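Local atomic coordinates of rhodopsin (Todarodes pacificus, PDB entry 2Z73), a protein that captures light through 11-cis retinal, whose isomerization to the all-trans form drives G-protein signalling to phospholipase C for sight in dim light. Residues I123-I137 with E256-F270. Numbering follows the deposited sequence.
Sequences IMTMAMISIDRYNVI and EMRLAKISIVIVSQF. With BOG (octyl beta-D-glucopyranoside), chain C.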
loop_
_atom_site.group_PDB
_atom_site.type_symbol
_atom_site.label_atom_id
_atom_site.label_comp_id
_atom_site.label_asym_id
_atom_site.label_seq_id
_atom_site.Cartn_x
_atom_site.Cartn_y
_atom_site.Cartn_z
ATOM N N ILE A 123 4.151 -1.873 -0.099
ATOM C CA ILE A 123 4.512 -2.609 -1.315
ATOM C C ILE A 123 5.156 -3.946 -0.986
ATOM O O ILE A 123 4.881 -4.950 -1.643
ATOM C CB ILE A 123 5.507 -1.850 -2.206
ATOM C CG1 ILE A 123 6.047 -0.628 -1.465
ATOM C CG2 ILE A 123 4.854 -1.508 -3.535
ATOM C CD1 ILE A 123 7.209 0.037 -2.152
ATOM N N MET A 124 6.019 -3.972 0.023
ATOM C CA MET A 124 6.670 -5.229 0.380
ATOM C C MET A 124 5.631 -6.220 0.912
ATOM O O MET A 124 5.755 -7.436 0.712
ATOM C CB MET A 124 7.767 -5.003 1.419
ATOM C CG MET A 124 8.664 -6.204 1.599
ATOM S SD MET A 124 9.226 -6.894 0.018
ATOM C CE MET A 124 10.642 -5.893 -0.333
ATOM N N THR A 125 4.605 -5.702 1.586
ATOM C CA THR A 125 3.563 -6.574 2.096
ATOM C C THR A 125 2.863 -7.112 0.864
ATOM O O THR A 125 2.572 -8.301 0.782
ATOM C CB THR A 125 2.530 -5.827 2.969
ATOM O OG1 THR A 125 3.171 -5.300 4.129
ATOM C CG2 THR A 125 1.425 -6.774 3.412
ATOM N N MET A 126 2.594 -6.229 -0.094
ATOM C CA MET A 126 1.944 -6.654 -1.325
ATOM C C MET A 126 2.822 -7.719 -1.984
ATOM O O MET A 126 2.317 -8.694 -2.539
ATOM C CB MET A 126 1.716 -5.465 -2.266
ATOM C CG MET A 126 0.528 -4.595 -1.868
ATOM S SD MET A 126 0.213 -3.193 -2.979
ATOM C CE MET A 126 -0.089 -1.856 -1.812
ATOM N N ALA A 127 4.139 -7.545 -1.892
ATOM C CA ALA A 127 5.058 -8.520 -2.466
ATOM C C ALA A 127 4.780 -9.892 -1.833
ATOM O O ALA A 127 4.634 -10.889 -2.544
ATOM C CB ALA A 127 6.500 -8.099 -2.206
ATOM N N MET A 128 4.705 -9.938 -0.502
ATOM C CA MET A 128 4.431 -11.186 0.201
ATOM C C MET A 128 3.085 -11.747 -0.243
ATOM O O MET A 128 2.878 -12.968 -0.273
ATOM C CB MET A 128 4.386 -10.968 1.713
ATOM C CG MET A 128 5.659 -10.428 2.307
ATOM S SD MET A 128 7.081 -11.393 1.786
ATOM C CE MET A 128 8.188 -10.077 1.322
ATOM N N ILE A 129 2.158 -10.854 -0.575
ATOM C CA ILE A 129 0.848 -11.289 -1.009
ATOM C C ILE A 129 0.944 -11.856 -2.414
ATOM O O ILE A 129 0.256 -12.820 -2.750
ATOM C CB ILE A 129 -0.166 -10.137 -1.016
ATOM C CG1 ILE A 129 -0.357 -9.602 0.403
ATOM C CG2 ILE A 129 -1.501 -10.631 -1.579
ATOM C CD1 ILE A 129 -1.276 -8.385 0.492
ATOM N N SER A 130 1.806 -11.260 -3.230
ATOM C CA SER A 130 1.989 -11.711 -4.603
ATOM C C SER A 130 2.646 -13.086 -4.610
ATOM O O SER A 130 2.474 -13.865 -5.551
ATOM C CB SER A 130 2.864 -10.726 -5.379
ATOM O OG SER A 130 4.202 -10.773 -4.919
ATOM N N ILE A 131 3.398 -13.379 -3.553
ATOM C CA ILE A 131 4.076 -14.658 -3.433
ATOM C C ILE A 131 3.068 -15.742 -3.090
ATOM O O ILE A 131 3.094 -16.844 -3.649
ATOM C CB ILE A 131 5.149 -14.602 -2.350
ATOM C CG1 ILE A 131 6.226 -13.595 -2.755
ATOM C CG2 ILE A 131 5.744 -15.965 -2.138
ATOM C CD1 ILE A 131 7.338 -13.453 -1.749
ATOM N N ASP A 132 2.176 -15.425 -2.157
ATOM C CA ASP A 132 1.142 -16.369 -1.754
ATOM C C ASP A 132 0.310 -16.695 -2.983
ATOM O O ASP A 132 -0.021 -17.851 -3.222
ATOM C CB ASP A 132 0.261 -15.761 -0.667
ATOM C CG ASP A 132 -0.988 -16.563 -0.421
ATOM O OD1 ASP A 132 -2.073 -16.112 -0.825
ATOM O OD2 ASP A 132 -0.879 -17.648 0.171
ATOM N N ARG A 133 -0.021 -15.664 -3.754
ATOM C CA ARG A 133 -0.808 -15.845 -4.964
ATOM C C ARG A 133 -0.111 -16.819 -5.917
ATOM O O ARG A 133 -0.750 -17.687 -6.512
ATOM C CB ARG A 133 -1.038 -14.504 -5.653
ATOM C CG ARG A 133 -1.987 -13.563 -4.917
ATOM C CD ARG A 133 -3.362 -14.180 -4.689
ATOM N NE ARG A 133 -3.333 -15.172 -3.611
ATOM C CZ ARG A 133 -4.319 -16.020 -3.326
ATOM N NH1 ARG A 133 -5.445 -16.022 -4.032
ATOM N NH2 ARG A 133 -4.173 -16.877 -2.333
ATOM N N TYR A 134 1.203 -16.676 -6.051
ATOM C CA TYR A 134 1.976 -17.554 -6.915
ATOM C C TYR A 134 1.969 -19.001 -6.430
ATOM O O TYR A 134 2.002 -19.921 -7.240
ATOM C CB TYR A 134 3.424 -17.070 -7.015
ATOM C CG TYR A 134 4.378 -18.121 -7.545
ATOM C CD1 TYR A 134 5.319 -18.726 -6.712
ATOM C CD2 TYR A 134 4.332 -18.514 -8.880
ATOM C CE1 TYR A 134 6.191 -19.695 -7.200
ATOM C CE2 TYR A 134 5.193 -19.478 -9.375
ATOM C CZ TYR A 134 6.120 -20.065 -8.531
ATOM O OH TYR A 134 6.970 -21.029 -9.029
ATOM N N ASN A 135 1.944 -19.203 -5.114
ATOM C CA ASN A 135 1.941 -20.559 -4.567
ATOM C C ASN A 135 0.588 -21.257 -4.711
ATOM O O ASN A 135 0.519 -22.480 -4.820
ATOM C CB ASN A 135 2.335 -20.554 -3.090
ATOM C CG ASN A 135 3.831 -20.494 -2.885
ATOM O OD1 ASN A 135 4.577 -21.279 -3.469
ATOM N ND2 ASN A 135 4.280 -19.568 -2.040
ATOM N N VAL A 136 -0.485 -20.479 -4.703
ATOM C CA VAL A 136 -1.809 -21.061 -4.824
ATOM C C VAL A 136 -2.317 -21.066 -6.264
ATOM O O VAL A 136 -3.031 -21.984 -6.662
ATOM C CB VAL A 136 -2.837 -20.319 -3.913
ATOM C CG1 VAL A 136 -2.868 -18.841 -4.242
ATOM C CG2 VAL A 136 -4.224 -20.919 -4.093
ATOM N N ILE A 137 -1.939 -20.056 -7.044
ATOM C CA ILE A 137 -2.374 -19.951 -8.434
ATOM C C ILE A 137 -1.242 -20.026 -9.450
ATOM O O ILE A 137 -1.430 -20.541 -10.540
ATOM C CB ILE A 137 -3.133 -18.633 -8.696
ATOM C CG1 ILE A 137 -4.424 -18.593 -7.881
ATOM C CG2 ILE A 137 -3.456 -18.505 -10.176
ATOM C CD1 ILE A 137 -5.429 -19.659 -8.282
ATOM N N GLU A 256 -9.721 -17.995 -5.836
ATOM C CA GLU A 256 -8.338 -17.573 -5.668
ATOM C C GLU A 256 -7.955 -16.551 -6.737
ATOM O O GLU A 256 -7.320 -15.532 -6.445
ATOM C CB GLU A 256 -7.407 -18.784 -5.757
ATOM C CG GLU A 256 -7.686 -19.851 -4.713
ATOM C CD GLU A 256 -7.420 -19.372 -3.296
ATOM O OE1 GLU A 256 -7.819 -20.082 -2.352
ATOM O OE2 GLU A 256 -6.808 -18.295 -3.127
ATOM N N MET A 257 -8.349 -16.832 -7.976
ATOM C CA MET A 257 -8.050 -15.954 -9.094
ATOM C C MET A 257 -8.567 -14.556 -8.808
ATOM O O MET A 257 -7.872 -13.567 -9.038
ATOM C CB MET A 257 -8.692 -16.486 -10.377
ATOM C CG MET A 257 -8.351 -15.692 -11.641
ATOM S SD MET A 257 -6.582 -15.685 -12.054
ATOM C CE MET A 257 -6.254 -13.949 -12.126
ATOM N N ARG A 258 -9.790 -14.474 -8.297
ATOM C CA ARG A 258 -10.382 -13.175 -7.990
ATOM C C ARG A 258 -9.521 -12.384 -7.007
ATOM O O ARG A 258 -9.313 -11.182 -7.186
ATOM C CB ARG A 258 -11.789 -13.334 -7.412
ATOM C CG ARG A 258 -12.521 -12.007 -7.346
ATOM C CD ARG A 258 -13.902 -12.123 -6.738
ATOM N NE ARG A 258 -14.609 -10.847 -6.793
ATOM C CZ ARG A 258 -15.393 -10.464 -7.796
ATOM N NH1 ARG A 258 -15.987 -9.277 -7.757
ATOM N NH2 ARG A 258 -15.604 -11.271 -8.826
ATOM N N LEU A 259 -9.032 -13.060 -5.970
ATOM C CA LEU A 259 -8.199 -12.417 -4.971
ATOM C C LEU A 259 -6.881 -11.968 -5.601
ATOM O O LEU A 259 -6.364 -10.890 -5.284
ATOM C CB LEU A 259 -7.912 -13.371 -3.801
ATOM C CG LEU A 259 -8.887 -13.513 -2.617
ATOM C CD1 LEU A 259 -9.154 -12.143 -2.019
ATOM C CD2 LEU A 259 -10.187 -14.156 -3.056
ATOM N N ALA A 260 -6.339 -12.795 -6.492
ATOM C CA ALA A 260 -5.093 -12.469 -7.168
ATOM C C ALA A 260 -5.325 -11.199 -7.959
ATOM O O ALA A 260 -4.489 -10.287 -7.966
ATOM C CB ALA A 260 -4.690 -13.595 -8.091
ATOM N N LYS A 261 -6.465 -11.143 -8.634
ATOM C CA LYS A 261 -6.823 -9.966 -9.405
ATOM C C LYS A 261 -6.805 -8.766 -8.459
ATOM O O LYS A 261 -6.108 -7.786 -8.707
ATOM C CB LYS A 261 -8.208 -10.140 -10.019
ATOM C CG LYS A 261 -8.223 -10.946 -11.303
ATOM C CD LYS A 261 -9.654 -11.239 -11.738
ATOM C CE LYS A 261 -9.719 -11.760 -13.168
ATOM N NZ LYS A 261 -8.858 -12.959 -13.369
ATOM N N ILE A 262 -7.556 -8.857 -7.365
ATOM C CA ILE A 262 -7.597 -7.780 -6.377
ATOM C C ILE A 262 -6.189 -7.284 -6.055
ATOM O O ILE A 262 -5.910 -6.080 -6.132
ATOM C CB ILE A 262 -8.244 -8.246 -5.055
ATOM C CG1 ILE A 262 -9.662 -8.750 -5.315
ATOM C CG2 ILE A 262 -8.291 -7.096 -4.060
ATOM C CD1 ILE A 262 -10.323 -9.349 -4.099
ATOM N N SER A 263 -5.311 -8.217 -5.688
ATOM C CA SER A 263 -3.928 -7.904 -5.342
ATOM C C SER A 263 -3.282 -6.986 -6.358
ATOM O O SER A 263 -2.570 -6.045 -5.999
ATOM C CB SER A 263 -3.101 -9.181 -5.275
ATOM O OG SER A 263 -3.655 -10.098 -4.362
ATOM N N ILE A 264 -3.520 -7.283 -7.633
ATOM C CA ILE A 264 -2.961 -6.503 -8.719
ATOM C C ILE A 264 -3.534 -5.105 -8.755
ATOM O O ILE A 264 -2.805 -4.140 -9.001
ATOM C CB ILE A 264 -3.190 -7.216 -10.078
ATOM C CG1 ILE A 264 -2.008 -8.142 -10.363
ATOM C CG2 ILE A 264 -3.375 -6.197 -11.208
ATOM C CD1 ILE A 264 -2.168 -8.984 -11.621
ATOM N N VAL A 265 -4.828 -4.967 -8.504
ATOM C CA VAL A 265 -5.404 -3.625 -8.534
ATOM C C VAL A 265 -4.823 -2.730 -7.436
ATOM O O VAL A 265 -4.544 -1.559 -7.675
ATOM C CB VAL A 265 -6.943 -3.651 -8.386
ATOM C CG1 VAL A 265 -7.493 -2.231 -8.441
ATOM C CG2 VAL A 265 -7.550 -4.484 -9.485
ATOM N N ILE A 266 -4.637 -3.278 -6.235
ATOM C CA ILE A 266 -4.101 -2.483 -5.143
ATOM C C ILE A 266 -2.637 -2.156 -5.401
ATOM O O ILE A 266 -2.140 -1.101 -4.979
ATOM C CB ILE A 266 -4.274 -3.195 -3.773
ATOM C CG1 ILE A 266 -3.493 -4.506 -3.737
ATOM C CG2 ILE A 266 -5.763 -3.464 -3.515
ATOM C CD1 ILE A 266 -3.626 -5.255 -2.405
ATOM N N VAL A 267 -1.949 -3.053 -6.109
ATOM C CA VAL A 267 -0.552 -2.815 -6.466
ATOM C C VAL A 267 -0.540 -1.690 -7.509
ATOM O O VAL A 267 0.247 -0.750 -7.422
ATOM C CB VAL A 267 0.107 -4.079 -7.052
ATOM C CG1 VAL A 267 1.391 -3.722 -7.786
ATOM C CG2 VAL A 267 0.440 -5.040 -5.944
ATOM N N SER A 268 -1.430 -1.789 -8.485
ATOM C CA SER A 268 -1.510 -0.779 -9.534
ATOM C C SER A 268 -1.808 0.559 -8.904
ATOM O O SER A 268 -1.300 1.590 -9.337
ATOM C CB SER A 268 -2.623 -1.122 -10.522
ATOM O OG SER A 268 -2.629 -2.514 -10.807
ATOM N N GLN A 269 -2.647 0.530 -7.877
ATOM C CA GLN A 269 -3.040 1.739 -7.167
ATOM C C GLN A 269 -1.805 2.388 -6.538
ATOM O O GLN A 269 -1.559 3.594 -6.693
ATOM C CB GLN A 269 -4.082 1.382 -6.100
ATOM C CG GLN A 269 -4.441 2.510 -5.168
ATOM C CD GLN A 269 -3.523 2.581 -3.969
ATOM O OE1 GLN A 269 -3.591 1.749 -3.068
ATOM N NE2 GLN A 269 -2.655 3.575 -3.954
ATOM N N PHE A 270 -1.015 1.568 -5.855
ATOM C CA PHE A 270 0.196 2.032 -5.200
ATOM C C PHE A 270 1.134 2.692 -6.197
ATOM O O PHE A 270 1.549 3.838 -6.008
ATOM C CB PHE A 270 0.894 0.853 -4.519
ATOM C CG PHE A 270 2.088 1.247 -3.713
ATOM C CD1 PHE A 270 3.324 1.468 -4.325
ATOM C CD2 PHE A 270 1.972 1.464 -2.344
ATOM C CE1 PHE A 270 4.424 1.904 -3.584
ATOM C CE2 PHE A 270 3.061 1.898 -1.597
ATOM C CZ PHE A 270 4.290 2.121 -2.217
HETATM C C1 BOG C . -8.332 -17.932 1.007
HETATM O O1 BOG C . -7.483 -17.149 0.284
HETATM C C2 BOG C . -9.585 -17.825 0.177
HETATM O O2 BOG C . -10.094 -16.441 0.062
HETATM C C3 BOG C . -10.495 -18.681 0.935
HETATM O O3 BOG C . -11.645 -18.605 0.173
HETATM C C4 BOG C . -9.900 -20.144 1.042
HETATM O O4 BOG C . -10.763 -20.969 1.760
HETATM C C5 BOG C . -8.671 -20.191 1.848
HETATM O O5 BOG C . -7.804 -19.345 1.102
HETATM C C6 BOG C . -8.063 -21.654 1.945
HETATM O O6 BOG C . -6.803 -21.620 2.806
HETATM C "C1'" BOG C . -6.817 -16.487 1.323
HETATM C "C2'" BOG C . -5.691 -15.925 0.611
HETATM C "C3'" BOG C . -5.825 -14.474 0.925
HETATM C "C4'" BOG C . -5.413 -13.900 -0.309
HETATM C "C5'" BOG C . -5.184 -12.473 0.024
HETATM C "C6'" BOG C . -5.446 -11.852 -1.236
HETATM C "C7'" BOG C . -5.292 -10.427 -0.891
HETATM C "C8'" BOG C . -6.141 -9.812 -1.861
#
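Arg133 meets Glu256 at the edge of its guanidinium, with C4' of the bound octyl glucoside over the centre of one face and CG1 of Val136 offset toward the rim of the other. Arg133 NH1 lies 2.8 Å from OE2 of Glu256, and Arg133 NH2 reaches the same oxygen at 3.1 Å, the carboxylate plane being turned 48° from the guanidinium. On the neighbouring side Arg133 NH2 bonds Asp132 OD1 at 2.7 Å, so the group is held in two directions. Nearer retinal, CG2 of Ile123 makes a CH-pi contact over one face of the Phe270 ring, 3.6 Å from its centroid, and the ring also stacks with Trp274. Bends at chi2 and chi3 fold the Arg133 chain over Ala260, where CD of Arg133 comes within 3.5 Å of CA of Ala260, a knob among Glu256, Leu259, Ala260 and Ser263. A leucine in place of Arg133 would probably leave Asp132 and Glu256 without their shared cation and free the Glu256 carboxylate to turn, though Lys146 also pairs with OE1. Between these ends Met126 lays SD 3.5 Å from CG2 of Val267. Segments 123-137 and 256-270 run antiparallel, 155° between their directions, and their cytoplasmic salt-bridge network is the ionic lock of rhodopsin-family receptors, joining the DRY arginine of helix 3 to the helix 6 glutamate, as expected of an inactive state.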